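Local coordinates for protein AlkD2 (Streptococcus mutans, PDB 6M9M) that is of unknown function but binds inosine-5'-monophosphate and belongs to the HEAT-like repeat family of DNA glycosylases, at residues D30-F44 with Y57-I71. Numbering follows the deposited sequence. Where two conformers were deposited one is given.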
loop_
_atom_site.group_PDB
_atom_site.type_symbol
_atom_site.label_atom_id
_atom_site.label_comp_id
_atom_site.label_asym_id
_atom_site.label_seq_id
_atom_site.Cartn_x
_atom_site.Cartn_y
_atom_site.Cartn_z
ATOM N N ASP A 30 -0.351 -6.461 20.117
ATOM C CA ASP A 30 -1.504 -7.344 20.268
ATOM C C ASP A 30 -1.401 -8.556 19.350
ATOM O O ASP A 30 -1.768 -9.667 19.741
ATOM C CB ASP A 30 -2.791 -6.555 20.020
ATOM C CG ASP A 30 -3.067 -5.513 21.101
ATOM O OD1 ASP A 30 -2.477 -5.606 22.203
ATOM O OD2 ASP A 30 -3.892 -4.609 20.847
ATOM N N TYR A 31 -0.877 -8.369 18.140
ATOM C CA TYR A 31 -0.651 -9.490 17.239
ATOM C C TYR A 31 0.320 -10.504 17.834
ATOM O O TYR A 31 0.117 -11.717 17.714
ATOM C CB TYR A 31 -0.131 -8.953 15.901
ATOM C CG TYR A 31 0.275 -10.042 14.951
ATOM C CD1 TYR A 31 -0.679 -10.793 14.286
ATOM C CD2 TYR A 31 1.617 -10.334 14.732
ATOM C CE1 TYR A 31 -0.317 -11.800 13.425
ATOM C CE2 TYR A 31 1.987 -11.359 13.872
ATOM C CZ TYR A 31 1.018 -12.078 13.207
ATOM O OH TYR A 31 1.378 -13.100 12.348
ATOM N N LYS A 32 1.377 -10.034 18.493
ATOM C CA LYS A 32 2.408 -10.946 18.969
ATOM C C LYS A 32 1.987 -11.716 20.208
ATOM O O LYS A 32 2.542 -12.791 20.468
ATOM C CB LYS A 32 3.700 -10.174 19.252
ATOM C CG LYS A 32 4.374 -9.666 17.992
ATOM C CD LYS A 32 5.570 -8.777 18.304
ATOM C CE LYS A 32 6.817 -9.596 18.586
ATOM N NZ LYS A 32 7.999 -8.719 18.807
ATOM N N SER A 33 1.027 -11.207 20.973
ATOM C CA SER A 33 0.736 -11.752 22.291
ATOM C C SER A 33 -0.541 -12.578 22.341
ATOM O O SER A 33 -0.953 -12.992 23.429
ATOM C CB SER A 33 0.658 -10.620 23.317
ATOM O OG SER A 33 -0.453 -9.777 23.043
ATOM N N ASN A 34 -1.174 -12.837 21.205
ATOM C CA ASN A 34 -2.409 -13.597 21.198
ATOM C C ASN A 34 -2.452 -14.502 19.978
ATOM O O ASN A 34 -1.810 -14.238 18.959
ATOM C CB ASN A 34 -3.628 -12.663 21.149
ATOM C CG ASN A 34 -3.698 -11.735 22.336
ATOM O OD1 ASN A 34 -4.205 -12.108 23.391
ATOM N ND2 ASN A 34 -3.179 -10.522 22.180
ATOM N N ASP A 35 -3.245 -15.571 20.089
ATOM C CA ASP A 35 -3.457 -16.464 18.956
ATOM C C ASP A 35 -4.124 -15.753 17.787
ATOM O O ASP A 35 -5.021 -14.929 17.974
ATOM C CB ASP A 35 -4.317 -17.658 19.380
ATOM C CG ASP A 35 -4.667 -18.542 18.212
ATOM O OD1 ASP A 35 -3.771 -19.283 17.752
ATOM O OD2 ASP A 35 -5.813 -18.479 17.728
ATOM N N GLY A 36 -3.702 -16.124 16.573
ATOM C CA GLY A 36 -4.175 -15.465 15.373
ATOM C C GLY A 36 -5.668 -15.573 15.134
ATOM O O GLY A 36 -6.271 -14.655 14.574
ATOM N N GLU A 37 -6.292 -16.695 15.511
ATOM C CA GLU A 37 -7.722 -16.811 15.250
ATOM C C GLU A 37 -8.521 -15.842 16.120
ATOM O O GLU A 37 -9.519 -15.283 15.661
ATOM C CB GLU A 37 -8.202 -18.257 15.415
ATOM C CG GLU A 37 -7.286 -19.334 14.798
ATOM C CD GLU A 37 -6.792 -19.022 13.395
ATOM O OE1 GLU A 37 -5.609 -19.324 13.107
ATOM O OE2 GLU A 37 -7.566 -18.492 12.573
ATOM N N TYR A 38 -8.065 -15.586 17.348
ATOM C CA TYR A 38 -8.664 -14.549 18.185
ATOM C C TYR A 38 -8.412 -13.154 17.606
ATOM O O TYR A 38 -9.327 -12.326 17.521
ATOM C CB TYR A 38 -8.091 -14.648 19.600
ATOM C CG TYR A 38 -8.472 -13.495 20.508
ATOM C CD1 TYR A 38 -9.636 -13.532 21.261
ATOM C CD2 TYR A 38 -7.674 -12.361 20.596
ATOM C CE1 TYR A 38 -9.978 -12.479 22.096
ATOM C CE2 TYR A 38 -8.020 -11.297 21.411
ATOM C CZ TYR A 38 -9.171 -11.362 22.155
ATOM O OH TYR A 38 -9.506 -10.306 22.979
ATOM N N ILE A 39 -7.172 -12.869 17.201
ATOM C CA ILE A 39 -6.842 -11.541 16.687
ATOM C C ILE A 39 -7.588 -11.236 15.392
ATOM O O ILE A 39 -7.888 -10.069 15.122
ATOM C CB ILE A 39 -5.310 -11.384 16.562
ATOM C CG1 ILE A 39 -4.677 -11.428 17.958
ATOM C CG2 ILE A 39 -4.939 -10.085 15.864
ATOM C CD1 ILE A 39 -5.039 -10.243 18.834
ATOM N N LYS A 40 -7.894 -12.251 14.572
ATOM C CA LYS A 40 -8.723 -12.011 13.391
ATOM C C LYS A 40 -10.086 -11.454 13.784
ATOM O O LYS A 40 -10.581 -10.503 13.168
ATOM C CB LYS A 40 -8.879 -13.286 12.565
ATOM C CG LYS A 40 -7.597 -13.678 11.829
ATOM C CD LYS A 40 -7.659 -15.089 11.290
ATOM C CE LYS A 40 -6.269 -15.577 10.939
ATOM N NZ LYS A 40 -6.246 -16.967 10.401
ATOM N N LYS A 41 -10.713 -12.046 14.806
ATOM C CA LYS A 41 -12.012 -11.565 15.265
ATOM C C LYS A 41 -11.897 -10.138 15.788
ATOM O O LYS A 41 -12.744 -9.284 15.491
ATOM C CB LYS A 41 -12.540 -12.493 16.364
ATOM C CG LYS A 41 -12.721 -13.935 15.920
ATOM C CD LYS A 41 -13.151 -14.843 17.076
ATOM C CE LYS A 41 -13.184 -16.290 16.636
ATOM N NZ LYS A 41 -13.676 -17.182 17.712
ATOM N N LEU A 42 -10.835 -9.854 16.545
ATOM C CA LEU A 42 -10.614 -8.499 17.036
ATOM C C LEU A 42 -10.422 -7.508 15.892
ATOM O O LEU A 42 -10.961 -6.396 15.933
ATOM C CB LEU A 42 -9.409 -8.498 17.976
ATOM C CG LEU A 42 -8.987 -7.112 18.468
ATOM C CD1 LEU A 42 -10.116 -6.395 19.213
ATOM C CD2 LEU A 42 -7.742 -7.231 19.343
ATOM N N ALA A 43 -9.649 -7.880 14.870
ATOM C CA ALA A 43 -9.411 -6.975 13.756
ATOM C C ALA A 43 -10.712 -6.620 13.041
ATOM O O ALA A 43 -10.948 -5.455 12.707
ATOM C CB ALA A 43 -8.411 -7.610 12.787
ATOM N N PHE A 44 -11.561 -7.616 12.762
ATOM C CA PHE A 44 -12.824 -7.311 12.096
ATOM C C PHE A 44 -13.709 -6.426 12.963
ATOM O O PHE A 44 -14.375 -5.516 12.454
ATOM C CB PHE A 44 -13.557 -8.587 11.694
ATOM C CG PHE A 44 -12.940 -9.300 10.519
ATOM C CD1 PHE A 44 -12.806 -8.674 9.302
ATOM C CD2 PHE A 44 -12.509 -10.607 10.633
ATOM C CE1 PHE A 44 -12.248 -9.324 8.226
ATOM C CE2 PHE A 44 -11.959 -11.268 9.551
ATOM C CZ PHE A 44 -11.842 -10.618 8.342
ATOM N N TYR A 57 -5.573 0.984 13.325
ATOM C CA TYR A 57 -5.097 -0.142 14.131
ATOM C C TYR A 57 -5.523 -1.475 13.520
ATOM O O TYR A 57 -4.718 -2.403 13.383
ATOM C CB TYR A 57 -5.631 0.043 15.558
ATOM C CG TYR A 57 -5.602 -1.181 16.430
ATOM C CD1 TYR A 57 -6.670 -2.052 16.444
ATOM C CD2 TYR A 57 -4.506 -1.473 17.236
ATOM C CE1 TYR A 57 -6.673 -3.174 17.240
ATOM C CE2 TYR A 57 -4.500 -2.602 18.046
ATOM C CZ TYR A 57 -5.587 -3.457 18.028
ATOM O OH TYR A 57 -5.635 -4.587 18.807
ATOM N N ALA A 58 -6.799 -1.580 13.142
ATOM C CA ALA A 58 -7.321 -2.823 12.586
ATOM C C ALA A 58 -6.625 -3.196 11.287
ATOM O O ALA A 58 -6.383 -4.383 11.027
ATOM C CB ALA A 58 -8.823 -2.691 12.342
ATOM N N VAL A 59 -6.342 -2.204 10.439
ATOM C CA VAL A 59 -5.686 -2.478 9.162
ATOM C C VAL A 59 -4.237 -2.899 9.370
ATOM O O VAL A 59 -3.731 -3.763 8.644
ATOM C CB VAL A 59 -5.870 -1.306 8.185
ATOM C CG1 VAL A 59 -5.151 -1.569 6.880
ATOM C CG2 VAL A 59 -7.366 -1.071 7.933
ATOM N N PHE A 60 -3.545 -2.326 10.362
ATOM C CA PHE A 60 -2.235 -2.873 10.710
ATOM C C PHE A 60 -2.359 -4.347 11.104
ATOM O O PHE A 60 -1.538 -5.180 10.702
ATOM C CB PHE A 60 -1.543 -2.065 11.822
ATOM C CG PHE A 60 -0.924 -0.764 11.357
ATOM C CD1 PHE A 60 0.114 -0.770 10.439
ATOM C CD2 PHE A 60 -1.349 0.453 11.863
ATOM C CE1 PHE A 60 0.694 0.424 10.015
ATOM C CE2 PHE A 60 -0.766 1.642 11.447
ATOM C CZ PHE A 60 0.260 1.626 10.527
ATOM N N LEU A 61 -3.364 -4.690 11.922
ATOM C CA LEU A 61 -3.583 -6.095 12.263
ATOM C C LEU A 61 -3.819 -6.953 11.024
ATOM O O LEU A 61 -3.254 -8.042 10.895
ATOM C CB LEU A 61 -4.746 -6.254 13.237
ATOM C CG LEU A 61 -4.558 -5.832 14.692
ATOM C CD1 LEU A 61 -5.868 -6.110 15.440
ATOM C CD2 LEU A 61 -3.403 -6.571 15.327
ATOM N N PHE A 62 -4.660 -6.481 10.097
ATOM C CA PHE A 62 -4.886 -7.234 8.872
ATOM C C PHE A 62 -3.557 -7.510 8.165
ATOM O O PHE A 62 -3.314 -8.620 7.691
ATOM C CB PHE A 62 -5.819 -6.488 7.907
ATOM C CG PHE A 62 -7.268 -6.382 8.349
ATOM C CD1 PHE A 62 -7.918 -7.397 9.062
ATOM C CD2 PHE A 62 -8.010 -5.260 7.996
ATOM C CE1 PHE A 62 -9.275 -7.264 9.414
ATOM C CE2 PHE A 62 -9.332 -5.127 8.356
ATOM C CZ PHE A 62 -9.968 -6.120 9.069
ATOM N N GLY A 63 -2.687 -6.495 8.068
ATOM C CA GLY A 63 -1.378 -6.712 7.481
ATOM C C GLY A 63 -0.606 -7.835 8.142
ATOM O O GLY A 63 -0.025 -8.699 7.473
ATOM N N TYR A 64 -0.576 -7.841 9.479
ATOM C CA TYR A 64 0.143 -8.900 10.182
ATOM C C TYR A 64 -0.498 -10.273 9.974
ATOM O O TYR A 64 0.195 -11.294 10.038
ATOM C CB TYR A 64 0.240 -8.584 11.680
ATOM C CG TYR A 64 0.875 -7.247 11.987
ATOM C CD1 TYR A 64 1.988 -6.798 11.300
ATOM C CD2 TYR A 64 0.316 -6.406 12.934
ATOM C CE1 TYR A 64 2.523 -5.537 11.553
ATOM C CE2 TYR A 64 0.850 -5.175 13.214
ATOM C CZ TYR A 64 1.945 -4.732 12.531
ATOM O OH TYR A 64 2.433 -3.481 12.826
ATOM N N LEU A 65 -1.810 -10.309 9.750
ATOM C CA LEU A 65 -2.600 -11.525 9.616
ATOM C C LEU A 65 -2.770 -11.983 8.172
ATOM O O LEU A 65 -3.448 -12.996 7.927
ATOM C CB LEU A 65 -3.997 -11.264 10.176
ATOM C CG LEU A 65 -4.134 -11.039 11.674
ATOM C CD1 LEU A 65 -5.497 -10.399 11.917
ATOM C CD2 LEU A 65 -3.971 -12.338 12.452
ATOM N N SER A 66 -2.153 -11.286 7.223
ATOM C CA SER A 66 -2.500 -11.404 5.815
ATOM C C SER A 66 -2.028 -12.687 5.144
ATOM O O SER A 66 -2.371 -12.876 3.969
ATOM C CB SER A 66 -1.990 -10.179 5.055
ATOM O OG SER A 66 -0.600 -10.033 5.183
ATOM N N LYS A 67 -1.319 -13.583 5.829
ATOM C CA LYS A 67 -1.125 -14.930 5.294
ATOM C C LYS A 67 -2.459 -15.641 5.086
ATOM O O LYS A 67 -2.586 -16.499 4.200
ATOM C CB LYS A 67 -0.226 -15.743 6.231
ATOM C CG LYS A 67 0.070 -17.167 5.810
ATOM C CD LYS A 67 0.911 -17.829 6.882
ATOM C CE LYS A 67 1.199 -19.285 6.581
ATOM N NZ LYS A 67 2.002 -19.919 7.668
ATOM N N ASP A 68 -3.473 -15.286 5.870
ATOM C CA ASP A 68 -4.826 -15.814 5.693
ATOM C C ASP A 68 -5.458 -15.109 4.495
ATOM O O ASP A 68 -5.678 -13.898 4.517
ATOM C CB ASP A 68 -5.624 -15.576 6.972
ATOM C CG ASP A 68 -7.014 -16.176 6.928
ATOM O OD1 ASP A 68 -7.594 -16.310 5.830
ATOM O OD2 ASP A 68 -7.546 -16.478 8.021
ATOM N N LYS A 69 -5.734 -15.871 3.442
ATOM C CA LYS A 69 -6.260 -15.308 2.210
ATOM C C LYS A 69 -7.570 -14.556 2.423
ATOM O O LYS A 69 -7.848 -13.599 1.696
ATOM C CB LYS A 69 -6.459 -16.419 1.175
ATOM C CG LYS A 69 -5.155 -17.027 0.670
ATOM C CD LYS A 69 -5.403 -18.222 -0.246
ATOM C CE LYS A 69 -4.094 -18.832 -0.742
ATOM N NZ LYS A 69 -3.390 -19.609 0.318
ATOM N N GLU A 70 -8.393 -14.961 3.399
ATOM C CA GLU A 70 -9.622 -14.210 3.644
ATOM C C GLU A 70 -9.342 -12.815 4.181
ATOM O O GLU A 70 -10.079 -11.870 3.864
ATOM C CB GLU A 70 -10.534 -14.987 4.576
ATOM C CG GLU A 70 -11.094 -16.240 3.941
ATOM C CD GLU A 70 -12.035 -16.995 4.859
ATOM O OE1 GLU A 70 -11.648 -18.074 5.318
ATOM O OE2 GLU A 70 -13.159 -16.512 5.105
ATOM N N ILE A 71 -8.288 -12.660 4.977
ATOM C CA ILE A 71 -7.894 -11.335 5.439
ATOM C C ILE A 71 -7.372 -10.508 4.271
ATOM O O ILE A 71 -7.718 -9.328 4.115
ATOM C CB ILE A 71 -6.845 -11.460 6.564
ATOM C CG1 ILE A 71 -7.420 -12.189 7.790
ATOM C CG2 ILE A 71 -6.311 -10.083 6.936
ATOM C CD1 ILE A 71 -8.434 -11.389 8.582
#
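Ala43 and Leu65 are the knobs of this helix packing. The methyl of Ala43 sits in a hole formed by Ala58, Leu61, Phe62 and Leu65, with its CB 3.5 Å from Phe62 CE1. Leu65 fills the reciprocal hole between Tyr31, Gly36, Lys40 and Ala43. Both of its methyls meet Lys40 CG; CD1 also touches Ile39 CG2, while CD2 lies in plane at the edge of the Tyr31 ring. Tyr64 CB stands over the centre of that ring, 3.5 Å from its centroid, a CH-pi contact. Tyr31 holds its ring there with CG anti to the backbone N (chi1 174°).

Polar bonds flank the apolar middle. Tyr57 OH donates to the anti lone pair of Asp30 OD2 at 2.7 Å, and Tyr5 OH of helix 2-13 is hydrogen-bonded to the same oxygen. The extended Lys40 chain carries NZ to Asp68 OD2 at 2.8 Å. Lys40 NZ also forms a salt bridge with Glu37 OE2 at 3.0 Å. The lysine thus lies between two acids and probably offsets their mutual repulsion. Asp68 OD1 meanwhile N-caps helix 69-79 through Glu70 N, which positions the carboxylate. Near Lys40, Phe44 CZ touches Ile71 CD1 at 3.5 Å, and Phe62 CE1 lies over one Phe44 face.

Helices 36-47 and 52-65 run roughly antiparallel, as suits a HEAT-like repeat protein. The axes of their parts 36-44 and 57-65 approach to 9.0 Å, with 147° between their directions. Phe74 of helix 69-79 packs edge-to-face with Phe44. Tyr57 also touches helix 2-13, and Tyr64 lies against both helix 21-32 and the IMP-binding helix 85-102.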